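Local coordinates for protein methyl-coenzyme M reductase gamma subunit (Methermicoccus shengliensis DSM 18856, PDB 7NKG) that forms a subunit of methyl-coenzyme M reductase, the factor 430 enzyme that probably releases methane from methyl-coenzyme M in the final step of methanogenesis, at residues P9-V14 with R224-V229; S13-R18 with T214-D219; K20-N25 with A106-R111; G24-L29 with E140-C145. All blocks are in the same frame, centred on the assembly; numbering follows the deposited sequence. Where two conformers were deposited one is given.

Interaction 1 of 4, residues P9-V14 with R224-V229; sequences PGNTSV and RSDSEV
Asp226 OD2 is gripped by two hydroxyls: Thr12 OG1 donates to it across the contact at 2.7 Å, and Tyr216 OH holds the same oxygen. With OG1 between its backbone N and carbonyl carbon (chi1 68°), Thr12 faces its hydroxyl to Asp226 OD2 from well above the carboxylate plane, 58° out of it, while its CG2 lies 3.5 Å from Asp226 CG. The other oxygen, Asp226 OD1, accepts from Asn11 N at 3.0 Å through its syn lone pair, and the carboxylate is thus held at both oxygens. Replacing Asp226 by an alanine would probably leave Asn11 N, Thr12 OG1 and Tyr216 OH without the carboxylate that accepts from them. Two helix starts meet here. Thr12 is the N-cap of helix 13-23, its OG1 also taking a weak bond from Ala15 N; Asp226 holds the N-cap position of helix 227-245 but makes no capping bond, its carboxylate being used on segment 9-14 and Tyr216. Gly10 suits the closest backbone approach: with its positive phi, a CB would clash with the carbonyl before it and come within 2.9 Å of both Asp226 OD2 and Val229 CG2. Its N-H donates to Glu228 OE1 at 3.1 Å, from above the carboxylate plane; a polar side chain of another protein chain also holds OE1. Beside this bond the Pro9 ring lies with CG 4.4 Å from Val229 CG2.

Interaction 2 of 4, residues S13-R18 with T214-D219; sequences SVAQNR and TIYRVD
The Tyr216 ring carries Val14 CG1 squarely over one face, 3.5 Å from its centroid, and meets Arg18 at its edge, with NH1 3.4 Å from Tyr216 CE2. The CH-pi contact of Val14 seats the start of helix 13-23 on the loop between helices 206-212 and 227-245. Ring atom CE2 in turn lies over a face of the guanidinium, whose plane stands 71° from the ring. Thr214 O sits at the guanidinium edge, in its plane, and accepts from both Arg18 NE at 2.8 Å and Arg18 NH2 at 2.9 Å, a side-on grip on one atom. An arginine probably suits this buried spot because its charge can be spread over several partners: Trp101 makes a cation-pi contact, and NH1 also donates to the backbone of another protein chain. A leucine in place of Arg18 would probably leave Thr214 O without either donor and the tyrosine edge without its polar neighbour. Val14 has CG1 anti to its backbone N (chi1 172°), which sends that methyl over the ring and lets CG2 reach Ile215 O, 3.4 Å away. The Tyr216 hydroxyl bonds to Asp226. Later along the helix, Thr214 CG2 packs 3.8 Å from Asn17 CB.

Interaction 3 of 4, residues K20-N25 with A106-R111; sequences KHMSGN and AAINHR
Met22 and Ile108 cross obliquely where the C-terminal ends of helices 13-23 and 99-109 come together. The isoleucine spreads its branches against the methionine backbone: CG2 lies 3.3 Å from Met22 O and CD1 3.4 Å from the same oxygen. CD1 also rests 3.7 Å from Met22 CB. Beyond CB the methionine turns away from this helix end, bent at its last torsion (chi3 119°), and packs on Trp101 and Tyr104 and on an apolar side chain of another protein chain. An isoleucine suits the crossing because its short branch, CG2, lies beside the carbonyl while its longer branch carries CD1 on to Met22 CB.

Asn109 approaches Met22 O as well, but as a donor. Its ND2 bonds to that oxygen at 2.9 Å, with the N-H pointing at it at 152°, from 43° above the carbonyl plane. The same nitrogen is bonded to Tyr105 O of its own helix, so one amide spans two helix ends. Its OD1 lies 3.4 Å from Ser23 O, two acceptors and so unbonded. Glycine fits at Gly24 because a CB there would come within 2.7 Å of Asn109 OD1, and it also accepts the positive phi with which the chain leaves helix 13-23. Since carbonyls gather at a helix C-terminus, an uncharged amide N-H2 probably eases the meeting of two such ends, joining them without bringing in a full charge.

Interaction 4 of 4, residues G24-L29 with E140-C145; sequences GNVEKL and ETEMTC
Glu142 sets its CG between the backbone N and the carbonyl carbon (chi1 65°) and then runs extended, a course that delivers OE2 to the backbone of Glu27. Glu27 N donates to this OE2 at 2.9 Å in an almost straight bond, 174° at the hydrogen, and OE2 accepts through its anti lone pair. The backbones themselves form a single beta bridge of antiparallel kind between two loops, one following helix 13-23 and the other following helix 128-140. Lys28 and Thr141 are its non-hydrogen-bonded pair. On one flank Glu142 N donates to Glu27 O at 2.9 Å, on the other Leu29 N donates to Glu140 O at the same 2.9 Å. A type I turn that begins at Thr141 itself, and runs to Thr144, carries the second loop away.

Arg212, outside the two segments, forms salt bridges with Glu142 OE1 and Glu27 OE1, and probably offsets their like charges. Apolar groups fill in around the polar frame. Val26 places CG2 on the Thr141 methyl CG2, 3.8 Å off, and CG1 on Met143 CG, while Leu29 CD1 lies 3.7 Å from Glu142 CA.

The exposed Lys28 lies along the buried Glu140, both side chains running in the same direction. Glu140 OE2 also accepts from Ile32 N and pairs with Lys136 NZ. The direct ion pair of Lys28 with Glu140 is long, but a water accepts from Lys28 NZ at 2.9 Å and donates to Glu140 OE2 at 2.8 Å.

How the interactions relate
Helix 13-23 links the first three contacts, and interaction 4 takes up the loop that follows it. Interactions 1 and 2 adjoin at the helix start and are buried: a hydroxyl-carboxylate bond between Tyr216 and Asp226 ties them together. Interactions 3 and 4, at the far end, are only partly buried and meet through His21, which packs on Val26 and Met143 and also touches Thr214 of interaction 2. Other protein chains reach interactions 1, 2 and 3, but none touches interaction 4. Carboxylates take backbone N-H groups in 1, a guanidinium grips a carbonyl in 2, one neutral amide joins helix ends in 3, and 4 adds a carboxylate and a long, water-bridged ion pair to a backbone bridge.

Interaction 1 of 4, residues P9-V14 with R224-V229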
loop_
_atom_site.group_PDB
_atom_site.type_symbol
_atom_site.label_atom_id
_atom_site.label_comp_id
_atom_site.label_asym_id
_atom_site.label_seq_id
_atom_site.Cartn_x
_atom_site.Cartn_y
_atom_site.Cartn_z
ATOM N N PRO C 9 -34.973 2.386 32.411
ATOM C CA PRO C 9 -35.908 1.402 32.994
ATOM C C PRO C 9 -35.361 0.774 34.293
ATOM O O PRO C 9 -34.300 1.177 34.782
ATOM C CB PRO C 9 -36.031 0.373 31.868
ATOM C CG PRO C 9 -34.655 0.370 31.269
ATOM C CD PRO C 9 -34.213 1.799 31.287
ATOM N N GLY C 10 -36.078 -0.209 34.844
ATOM C CA GLY C 10 -35.632 -0.918 36.043
ATOM C C GLY C 10 -36.295 -0.432 37.310
ATOM O O GLY C 10 -36.723 0.721 37.392
ATOM N N ASN C 11 -36.368 -1.321 38.313
ATOM C CA ASN C 11 -37.025 -1.025 39.587
ATOM C C ASN C 11 -36.165 -1.328 40.829
ATOM O O ASN C 11 -36.668 -1.182 41.946
ATOM C CB ASN C 11 -38.343 -1.805 39.674
ATOM C CG ASN C 11 -38.191 -3.307 39.661
ATOM O OD1 ASN C 11 -37.102 -3.856 39.472
ATOM N ND2 ASN C 11 -39.290 -4.016 39.884
ATOM N N THR C 12 -34.912 -1.776 40.661
ATOM C CA THR C 12 -34.052 -2.065 41.815
ATOM C C THR C 12 -33.420 -0.763 42.342
ATOM O O THR C 12 -33.481 0.272 41.655
ATOM C CB THR C 12 -32.958 -3.081 41.428
ATOM O OG1 THR C 12 -32.038 -2.470 40.517
ATOM C CG2 THR C 12 -33.526 -4.389 40.881
ATOM N N SER C 13 -32.736 -0.814 43.518
ATOM C CA SER C 13 -32.030 0.351 44.058
ATOM C C SER C 13 -30.987 0.861 43.039
ATOM O O SER C 13 -30.821 2.064 42.897
ATOM C CB SER C 13 -31.317 -0.013 45.356
ATOM O OG SER C 13 -30.334 -1.014 45.115
ATOM N N VAL C 14 -30.329 -0.049 42.296
ATOM C CA VAL C 14 -29.339 0.337 41.294
ATOM C C VAL C 14 -29.995 1.200 40.208
ATOM O O VAL C 14 -29.459 2.246 39.863
ATOM C CB VAL C 14 -28.665 -0.905 40.678
ATOM C CG1 VAL C 14 -27.771 -0.523 39.494
ATOM C CG2 VAL C 14 -27.858 -1.664 41.724
ATOM N N ARG C 224 -29.015 -9.615 36.626
ATOM C CA ARG C 224 -30.028 -10.586 36.207
ATOM C C ARG C 224 -31.405 -10.295 36.850
ATOM O O ARG C 224 -32.432 -10.583 36.237
ATOM C CB ARG C 224 -29.572 -11.994 36.634
ATOM C CG ARG C 224 -30.312 -13.158 35.998
ATOM C CD ARG C 224 -29.990 -14.432 36.756
ATOM N NE ARG C 224 -28.593 -14.860 36.608
ATOM C CZ ARG C 224 -28.113 -15.580 35.593
ATOM N NH1 ARG C 224 -28.895 -15.907 34.566
ATOM N NH2 ARG C 224 -26.841 -15.949 35.577
ATOM N N SER C 225 -31.426 -9.758 38.082
ATOM C CA SER C 225 -32.671 -9.492 38.799
ATOM C C SER C 225 -33.458 -8.279 38.298
ATOM O O SER C 225 -34.631 -8.159 38.655
ATOM C CB SER C 225 -32.393 -9.332 40.289
ATOM O OG SER C 225 -31.841 -8.066 40.612
ATOM N N ASP C 226 -32.823 -7.340 37.555
ATOM C CA ASP C 226 -33.548 -6.162 37.075
ATOM C C ASP C 226 -34.060 -6.478 35.678
ATOM O O ASP C 226 -33.493 -6.052 34.667
ATOM C CB ASP C 226 -32.663 -4.898 37.120
ATOM C CG ASP C 226 -33.417 -3.624 37.465
ATOM O OD1 ASP C 226 -34.665 -3.622 37.353
ATOM O OD2 ASP C 226 -32.770 -2.654 37.893
ATOM N N SER C 227 -35.141 -7.271 35.637
ATOM C CA SER C 227 -35.749 -7.772 34.401
ATOM C C SER C 227 -35.959 -6.709 33.309
ATOM O O SER C 227 -35.672 -6.989 32.147
ATOM C CB SER C 227 -37.081 -8.444 34.713
ATOM O OG SER C 227 -36.916 -9.388 35.757
ATOM N N GLU C 228 -36.468 -5.513 33.661
ATOM C CA GLU C 228 -36.725 -4.476 32.648
ATOM C C GLU C 228 -35.459 -3.989 31.977
ATOM O O GLU C 228 -35.526 -3.585 30.819
ATOM C CB GLU C 228 -37.437 -3.272 33.247
ATOM C CG GLU C 228 -38.811 -3.571 33.830
ATOM C CD GLU C 228 -39.442 -2.383 34.537
ATOM O OE1 GLU C 228 -38.921 -1.249 34.396
ATOM O OE2 GLU C 228 -40.465 -2.583 35.232
ATOM N N VAL C 229 -34.316 -3.971 32.702
ATOM C CA VAL C 229 -33.046 -3.533 32.128
ATOM C C VAL C 229 -32.558 -4.579 31.124
ATOM O O VAL C 229 -32.170 -4.221 30.018
ATOM C CB VAL C 229 -31.993 -3.249 33.224
ATOM C CG1 VAL C 229 -30.638 -2.892 32.610
ATOM C CG2 VAL C 229 -32.469 -2.128 34.152
#

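Interaction 2 of 4, residues S13-R18 with T214-D219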
loop_
_atom_site.group_PDB
_atom_site.type_symbol
_atom_site.label_atom_id
_atom_site.label_comp_id
_atom_site.label_asym_id
_atom_site.label_seq_id
_atom_site.Cartn_x
_atom_site.Cartn_y
_atom_site.Cartn_z
ATOM N N SER C 13 -32.736 -0.814 43.518
ATOM C CA SER C 13 -32.030 0.351 44.058
ATOM C C SER C 13 -30.987 0.861 43.039
ATOM O O SER C 13 -30.821 2.064 42.897
ATOM C CB SER C 13 -31.317 -0.013 45.356
ATOM O OG SER C 13 -30.334 -1.014 45.115
ATOM N N VAL C 14 -30.329 -0.049 42.296
ATOM C CA VAL C 14 -29.339 0.337 41.294
ATOM C C VAL C 14 -29.995 1.200 40.208
ATOM O O VAL C 14 -29.459 2.246 39.863
ATOM C CB VAL C 14 -28.665 -0.905 40.678
ATOM C CG1 VAL C 14 -27.771 -0.523 39.494
ATOM C CG2 VAL C 14 -27.858 -1.664 41.724
ATOM N N ALA C 15 -31.148 0.772 39.678
ATOM C CA ALA C 15 -31.865 1.536 38.649
ATOM C C ALA C 15 -32.337 2.875 39.218
ATOM O O ALA C 15 -32.241 3.901 38.537
ATOM C CB ALA C 15 -33.057 0.745 38.134
ATOM N N GLN C 16 -32.809 2.881 40.474
ATOM C CA GLN C 16 -33.247 4.125 41.108
ATOM C C GLN C 16 -32.081 5.104 41.258
ATOM O O GLN C 16 -32.245 6.295 40.992
ATOM C CB GLN C 16 -33.869 3.837 42.473
ATOM C CG GLN C 16 -35.205 3.099 42.357
ATOM C CD GLN C 16 -35.643 2.443 43.650
ATOM O OE1 GLN C 16 -35.068 2.660 44.727
ATOM N NE2 GLN C 16 -36.685 1.625 43.566
ATOM N N ASN C 17 -30.896 4.594 41.638
ATOM C CA ASN C 17 -29.687 5.420 41.783
ATOM C C ASN C 17 -29.215 5.918 40.424
ATOM O O ASN C 17 -28.810 7.066 40.309
ATOM C CB ASN C 17 -28.580 4.637 42.475
ATOM C CG ASN C 17 -28.922 4.351 43.925
ATOM O OD1 ASN C 17 -29.536 5.183 44.622
ATOM N ND2 ASN C 17 -28.571 3.171 44.405
ATOM N N ARG C 18 -29.320 5.081 39.384
ATOM C CA ARG C 18 -28.965 5.502 38.022
ATOM C C ARG C 18 -29.837 6.691 37.579
ATOM O O ARG C 18 -29.310 7.663 37.046
ATOM C CB ARG C 18 -29.127 4.314 37.059
ATOM C CG ARG C 18 -27.954 3.361 37.175
ATOM C CD ARG C 18 -28.024 2.134 36.311
ATOM N NE ARG C 18 -26.787 1.378 36.459
ATOM C CZ ARG C 18 -26.383 0.398 35.659
ATOM N NH1 ARG C 18 -27.128 0.025 34.619
ATOM N NH2 ARG C 18 -25.230 -0.215 35.883
ATOM N N THR C 214 -24.705 2.646 41.687
ATOM C CA THR C 214 -25.254 2.488 40.349
ATOM C C THR C 214 -24.634 1.244 39.663
ATOM O O THR C 214 -24.898 1.060 38.490
ATOM C CB THR C 214 -24.980 3.757 39.507
ATOM O OG1 THR C 214 -23.565 3.945 39.368
ATOM C CG2 THR C 214 -25.652 5.005 40.091
ATOM N N ILE C 215 -23.824 0.400 40.356
ATOM C CA ILE C 215 -23.279 -0.812 39.735
ATOM C C ILE C 215 -24.100 -2.013 40.208
ATOM O O ILE C 215 -24.475 -2.082 41.383
ATOM C CB ILE C 215 -21.755 -1.050 40.058
ATOM C CG1 ILE C 215 -21.116 -1.985 38.989
ATOM C CG2 ILE C 215 -21.526 -1.628 41.493
ATOM C CD1 ILE C 215 -19.599 -2.098 39.043
ATOM N N TYR C 216 -24.332 -2.970 39.316
ATOM C CA TYR C 216 -24.987 -4.221 39.698
ATOM C C TYR C 216 -23.887 -5.184 40.161
ATOM O O TYR C 216 -22.769 -5.152 39.641
ATOM C CB TYR C 216 -25.718 -4.859 38.502
ATOM C CG TYR C 216 -26.962 -4.112 38.069
ATOM C CD1 TYR C 216 -28.148 -4.228 38.779
ATOM C CD2 TYR C 216 -26.962 -3.326 36.927
ATOM C CE1 TYR C 216 -29.309 -3.592 38.357
ATOM C CE2 TYR C 216 -28.107 -2.657 36.512
ATOM C CZ TYR C 216 -29.280 -2.786 37.236
ATOM O OH TYR C 216 -30.410 -2.102 36.840
ATOM N N ARG C 217 -24.205 -6.048 41.136
ATOM C CA ARG C 217 -23.272 -7.083 41.600
ATOM C C ARG C 217 -24.097 -8.277 42.050
ATOM O O ARG C 217 -25.120 -8.098 42.725
ATOM C CB ARG C 217 -22.398 -6.595 42.768
ATOM C CG ARG C 217 -21.114 -5.867 42.356
ATOM C CD ARG C 217 -20.141 -5.670 43.530
ATOM N NE ARG C 217 -19.641 -6.932 44.083
ATOM C CZ ARG C 217 -18.590 -7.623 43.631
ATOM N NH1 ARG C 217 -17.905 -7.198 42.572
ATOM N NH2 ARG C 217 -18.222 -8.750 44.229
ATOM N N VAL C 218 -23.652 -9.484 41.709
ATOM C CA VAL C 218 -24.369 -10.712 42.060
ATOM C C VAL C 218 -24.549 -10.850 43.591
ATOM O O VAL C 218 -25.499 -11.503 44.024
ATOM C CB VAL C 218 -23.664 -11.967 41.464
ATOM C CG1 VAL C 218 -22.410 -12.335 42.260
ATOM C CG2 VAL C 218 -24.620 -13.155 41.378
ATOM N N ASP C 219 -23.627 -10.271 44.389
ATOM C CA ASP C 219 -23.680 -10.330 45.857
ATOM C C ASP C 219 -24.335 -9.096 46.492
ATOM O O ASP C 219 -24.205 -8.891 47.700
ATOM C CB ASP C 219 -22.288 -10.598 46.444
ATOM C CG ASP C 219 -21.230 -9.577 46.084
ATOM O OD1 ASP C 219 -21.592 -8.522 45.502
ATOM O OD2 ASP C 219 -20.039 -9.845 46.347
#

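Interaction 3 of 4, residues K20-N25 with A106-R111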
loop_
_atom_site.group_PDB
_atom_site.type_symbol
_atom_site.label_atom_id
_atom_site.label_comp_id
_atom_site.label_asym_id
_atom_site.label_seq_id
_atom_site.Cartn_x
_atom_site.Cartn_y
_atom_site.Cartn_z
ATOM N N LYS C 20 -31.296 8.808 39.676
ATOM C CA LYS C 20 -30.879 9.932 40.525
ATOM C C LYS C 20 -29.668 10.639 39.897
ATOM O O LYS C 20 -29.675 11.856 39.777
ATOM C CB LYS C 20 -30.502 9.457 41.944
ATOM C CG LYS C 20 -31.699 9.182 42.840
ATOM C CD LYS C 20 -31.264 8.693 44.217
ATOM C CE LYS C 20 -32.449 8.642 45.156
ATOM N NZ LYS C 20 -32.062 8.102 46.489
ATOM N N HIS C 21 -28.645 9.878 39.480
ATOM C CA HIS C 21 -27.450 10.463 38.876
ATOM C C HIS C 21 -27.802 11.146 37.559
ATOM O O HIS C 21 -27.343 12.254 37.312
ATOM C CB HIS C 21 -26.356 9.401 38.652
ATOM C CG HIS C 21 -25.747 8.873 39.923
ATOM N ND1 HIS C 21 -24.481 8.304 39.932
ATOM C CD2 HIS C 21 -26.241 8.853 41.185
ATOM C CE1 HIS C 21 -24.258 7.930 41.184
ATOM N NE2 HIS C 21 -25.289 8.251 41.978
ATOM N N MET C 22 -28.637 10.502 36.723
ATOM C CA MET C 22 -29.040 11.100 35.454
ATOM C C MET C 22 -29.798 12.411 35.670
ATOM O O MET C 22 -29.441 13.415 35.072
ATOM C CB MET C 22 -29.915 10.120 34.662
ATOM C CG MET C 22 -29.126 8.959 34.076
ATOM S SD MET C 22 -30.186 7.611 33.547
ATOM C CE MET C 22 -29.789 7.552 31.813
ATOM N N SER C 23 -30.796 12.426 36.567
ATOM C CA SER C 23 -31.606 13.613 36.814
ATOM C C SER C 23 -30.933 14.683 37.688
ATOM O O SER C 23 -31.512 15.752 37.865
ATOM C CB SER C 23 -32.922 13.209 37.467
ATOM O OG SER C 23 -32.701 12.702 38.775
ATOM N N GLY C 24 -29.779 14.376 38.275
ATOM C CA GLY C 24 -29.116 15.304 39.177
ATOM C C GLY C 24 -29.733 15.349 40.567
ATOM O O GLY C 24 -29.388 16.243 41.336
ATOM N N ASN C 25 -30.625 14.391 40.910
ATOM C CA ASN C 25 -31.249 14.339 42.235
ATOM C C ASN C 25 -30.333 13.547 43.149
ATOM O O ASN C 25 -30.641 12.423 43.556
ATOM C CB ASN C 25 -32.647 13.722 42.156
ATOM C CG ASN C 25 -33.659 14.672 41.557
ATOM O OD1 ASN C 25 -33.907 15.757 42.097
ATOM N ND2 ASN C 25 -34.273 14.304 40.439
ATOM N N ALA C 106 -23.191 14.429 33.722
ATOM C CA ALA C 106 -22.600 15.617 33.127
ATOM C C ALA C 106 -23.369 16.049 31.878
ATOM O O ALA C 106 -23.697 17.229 31.748
ATOM C CB ALA C 106 -21.135 15.355 32.787
ATOM N N ALA C 107 -23.706 15.101 30.989
ATOM C CA ALA C 107 -24.418 15.399 29.743
ATOM C C ALA C 107 -25.810 15.976 29.981
ATOM O O ALA C 107 -26.273 16.795 29.183
ATOM C CB ALA C 107 -24.515 14.141 28.895
ATOM N N ILE C 108 -26.480 15.560 31.060
ATOM C CA ILE C 108 -27.832 16.038 31.340
ATOM C C ILE C 108 -27.860 17.337 32.133
ATOM O O ILE C 108 -28.740 18.181 31.902
ATOM C CB ILE C 108 -28.667 14.922 32.053
ATOM C CG1 ILE C 108 -28.868 13.700 31.121
ATOM C CG2 ILE C 108 -30.036 15.469 32.518
ATOM C CD1 ILE C 108 -29.247 12.420 31.847
ATOM N N ASN C 109 -26.971 17.468 33.124
ATOM C CA ASN C 109 -27.034 18.571 34.078
ATOM C C ASN C 109 -26.035 19.711 33.888
ATOM O O ASN C 109 -26.183 20.724 34.577
ATOM C CB ASN C 109 -26.890 17.989 35.467
ATOM C CG ASN C 109 -28.003 16.998 35.728
ATOM O OD1 ASN C 109 -29.151 17.397 35.973
ATOM N ND2 ASN C 109 -27.724 15.714 35.596
ATOM N N HIS C 110 -25.039 19.566 33.001
ATOM C CA HIS C 110 -24.058 20.635 32.804
ATOM C C HIS C 110 -23.980 21.041 31.338
ATOM O O HIS C 110 -24.050 20.188 30.458
ATOM C CB HIS C 110 -22.685 20.176 33.316
ATOM C CG HIS C 110 -22.639 20.059 34.809
ATOM N ND1 HIS C 110 -22.194 21.099 35.597
ATOM C CD2 HIS C 110 -23.053 19.051 35.615
ATOM C CE1 HIS C 110 -22.325 20.690 36.855
ATOM N NE2 HIS C 110 -22.846 19.468 36.913
ATOM N N ARG C 111 -23.868 22.345 31.080
ATOM C CA ARG C 111 -23.782 22.847 29.711
ATOM C C ARG C 111 -22.342 22.864 29.228
ATOM O O ARG C 111 -21.433 23.062 30.038
ATOM C CB ARG C 111 -24.323 24.271 29.614
ATOM C CG ARG C 111 -25.706 24.449 30.219
ATOM C CD ARG C 111 -26.235 25.838 30.068
ATOM N NE ARG C 111 -26.420 26.152 28.645
ATOM C CZ ARG C 111 -25.902 27.181 27.966
ATOM N NH1 ARG C 111 -25.131 28.082 28.575
ATOM N NH2 ARG C 111 -26.154 27.322 26.676
#

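Interaction 4 of 4, residues G24-L29 with E140-C145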
loop_
_atom_site.group_PDB
_atom_site.type_symbol
_atom_site.label_atom_id
_atom_site.label_comp_id
_atom_site.label_asym_id
_atom_site.label_seq_id
_atom_site.Cartn_x
_atom_site.Cartn_y
_atom_site.Cartn_z
ATOM N N GLY C 24 -29.779 14.376 38.275
ATOM C CA GLY C 24 -29.116 15.304 39.177
ATOM C C GLY C 24 -29.733 15.349 40.567
ATOM O O GLY C 24 -29.388 16.243 41.336
ATOM N N ASN C 25 -30.625 14.391 40.910
ATOM C CA ASN C 25 -31.249 14.339 42.235
ATOM C C ASN C 25 -30.333 13.547 43.149
ATOM O O ASN C 25 -30.641 12.423 43.556
ATOM C CB ASN C 25 -32.647 13.722 42.156
ATOM C CG ASN C 25 -33.659 14.672 41.557
ATOM O OD1 ASN C 25 -33.907 15.757 42.097
ATOM N ND2 ASN C 25 -34.273 14.304 40.439
ATOM N N VAL C 26 -29.183 14.153 43.448
ATOM C CA VAL C 26 -28.140 13.557 44.271
ATOM C C VAL C 26 -27.949 14.373 45.553
ATOM O O VAL C 26 -27.909 15.611 45.529
ATOM C CB VAL C 26 -26.818 13.388 43.472
ATOM C CG1 VAL C 26 -26.949 12.303 42.403
ATOM C CG2 VAL C 26 -26.367 14.714 42.849
ATOM N N GLU C 27 -27.817 13.668 46.667
ATOM C CA GLU C 27 -27.669 14.264 47.989
ATOM C C GLU C 27 -26.255 14.811 48.180
ATOM O O GLU C 27 -25.300 14.187 47.736
ATOM C CB GLU C 27 -27.952 13.178 49.039
ATOM C CG GLU C 27 -28.062 13.668 50.465
ATOM C CD GLU C 27 -28.421 12.586 51.468
ATOM O OE1 GLU C 27 -28.722 11.440 51.052
ATOM O OE2 GLU C 27 -28.391 12.891 52.682
ATOM N N LYS C 28 -26.124 15.947 48.867
ATOM C CA LYS C 28 -24.826 16.519 49.211
ATOM C C LYS C 28 -24.371 15.844 50.516
ATOM O O LYS C 28 -25.094 15.934 51.520
ATOM C CB LYS C 28 -24.925 18.037 49.384
ATOM C CG LYS C 28 -23.617 18.657 49.830
ATOM C CD LYS C 28 -23.544 20.116 49.490
ATOM C CE LYS C 28 -22.480 20.829 50.260
ATOM N NZ LYS C 28 -22.614 22.302 50.096
ATOM N N LEU C 29 -23.200 15.174 50.520
ATOM C CA LEU C 29 -22.707 14.481 51.714
ATOM C C LEU C 29 -21.469 15.093 52.352
ATOM O O LEU C 29 -21.129 14.716 53.476
ATOM C CB LEU C 29 -22.403 13.017 51.376
ATOM C CG LEU C 29 -23.538 12.175 50.807
ATOM C CD1 LEU C 29 -23.060 10.749 50.615
ATOM C CD2 LEU C 29 -24.771 12.160 51.729
ATOM N N GLU C 140 -18.648 16.555 46.066
ATOM C CA GLU C 140 -19.450 16.818 47.266
ATOM C C GLU C 140 -20.661 15.910 47.398
ATOM O O GLU C 140 -21.144 15.721 48.517
ATOM C CB GLU C 140 -19.926 18.271 47.275
ATOM C CG GLU C 140 -18.800 19.274 47.470
ATOM C CD GLU C 140 -19.283 20.675 47.781
ATOM O OE1 GLU C 140 -20.425 21.005 47.389
ATOM O OE2 GLU C 140 -18.522 21.441 48.418
ATOM N N THR C 141 -21.220 15.435 46.269
ATOM C CA THR C 141 -22.441 14.637 46.303
ATOM C C THR C 141 -22.195 13.141 46.539
ATOM O O THR C 141 -21.056 12.676 46.580
ATOM C CB THR C 141 -23.260 14.888 45.012
ATOM O OG1 THR C 141 -22.545 14.317 43.909
ATOM C CG2 THR C 141 -23.606 16.348 44.808
ATOM N N GLU C 142 -23.298 12.404 46.728
ATOM C CA GLU C 142 -23.284 10.964 46.894
ATOM C C GLU C 142 -22.728 10.220 45.681
ATOM O O GLU C 142 -22.541 9.017 45.778
ATOM C CB GLU C 142 -24.684 10.456 47.219
ATOM C CG GLU C 142 -25.697 10.648 46.107
ATOM C CD GLU C 142 -27.032 10.014 46.418
ATOM O OE1 GLU C 142 -27.068 8.781 46.643
ATOM O OE2 GLU C 142 -28.034 10.764 46.478
ATOM N N MET C 143 -22.492 10.906 44.543
ATOM C CA MET C 143 -21.844 10.254 43.405
ATOM C C MET C 143 -20.419 9.814 43.763
ATOM O O MET C 143 -19.846 9.007 43.040
ATOM C CB MET C 143 -21.843 11.192 42.195
ATOM C CG MET C 143 -23.238 11.484 41.703
ATOM S SD MET C 143 -23.260 12.353 40.119
ATOM C CE MET C 143 -22.688 13.964 40.597
ATOM N N THR C 144 -19.839 10.334 44.862
ATOM C CA THR C 144 -18.507 9.951 45.300
ATOM C C THR C 144 -18.508 9.407 46.727
ATOM O O THR C 144 -19.220 9.910 47.601
ATOM C CB THR C 144 -17.563 11.177 45.202
ATOM O OG1 THR C 144 -17.316 11.442 43.811
ATOM C CG2 THR C 144 -16.230 10.986 45.951
ATOM N N CYS C 145 -17.659 8.396 46.951
ATOM C CA CYS C 145 -17.217 7.951 48.274
ATOM C C CYS C 145 -15.722 8.244 48.187
ATOM O O CYS C 145 -15.071 7.743 47.268
ATOM C CB CYS C 145 -17.447 6.474 48.562
ATOM S SG CYS C 145 -16.432 5.859 49.944
HETATM O O HOH W 1 -19.916 23.259 50.047
#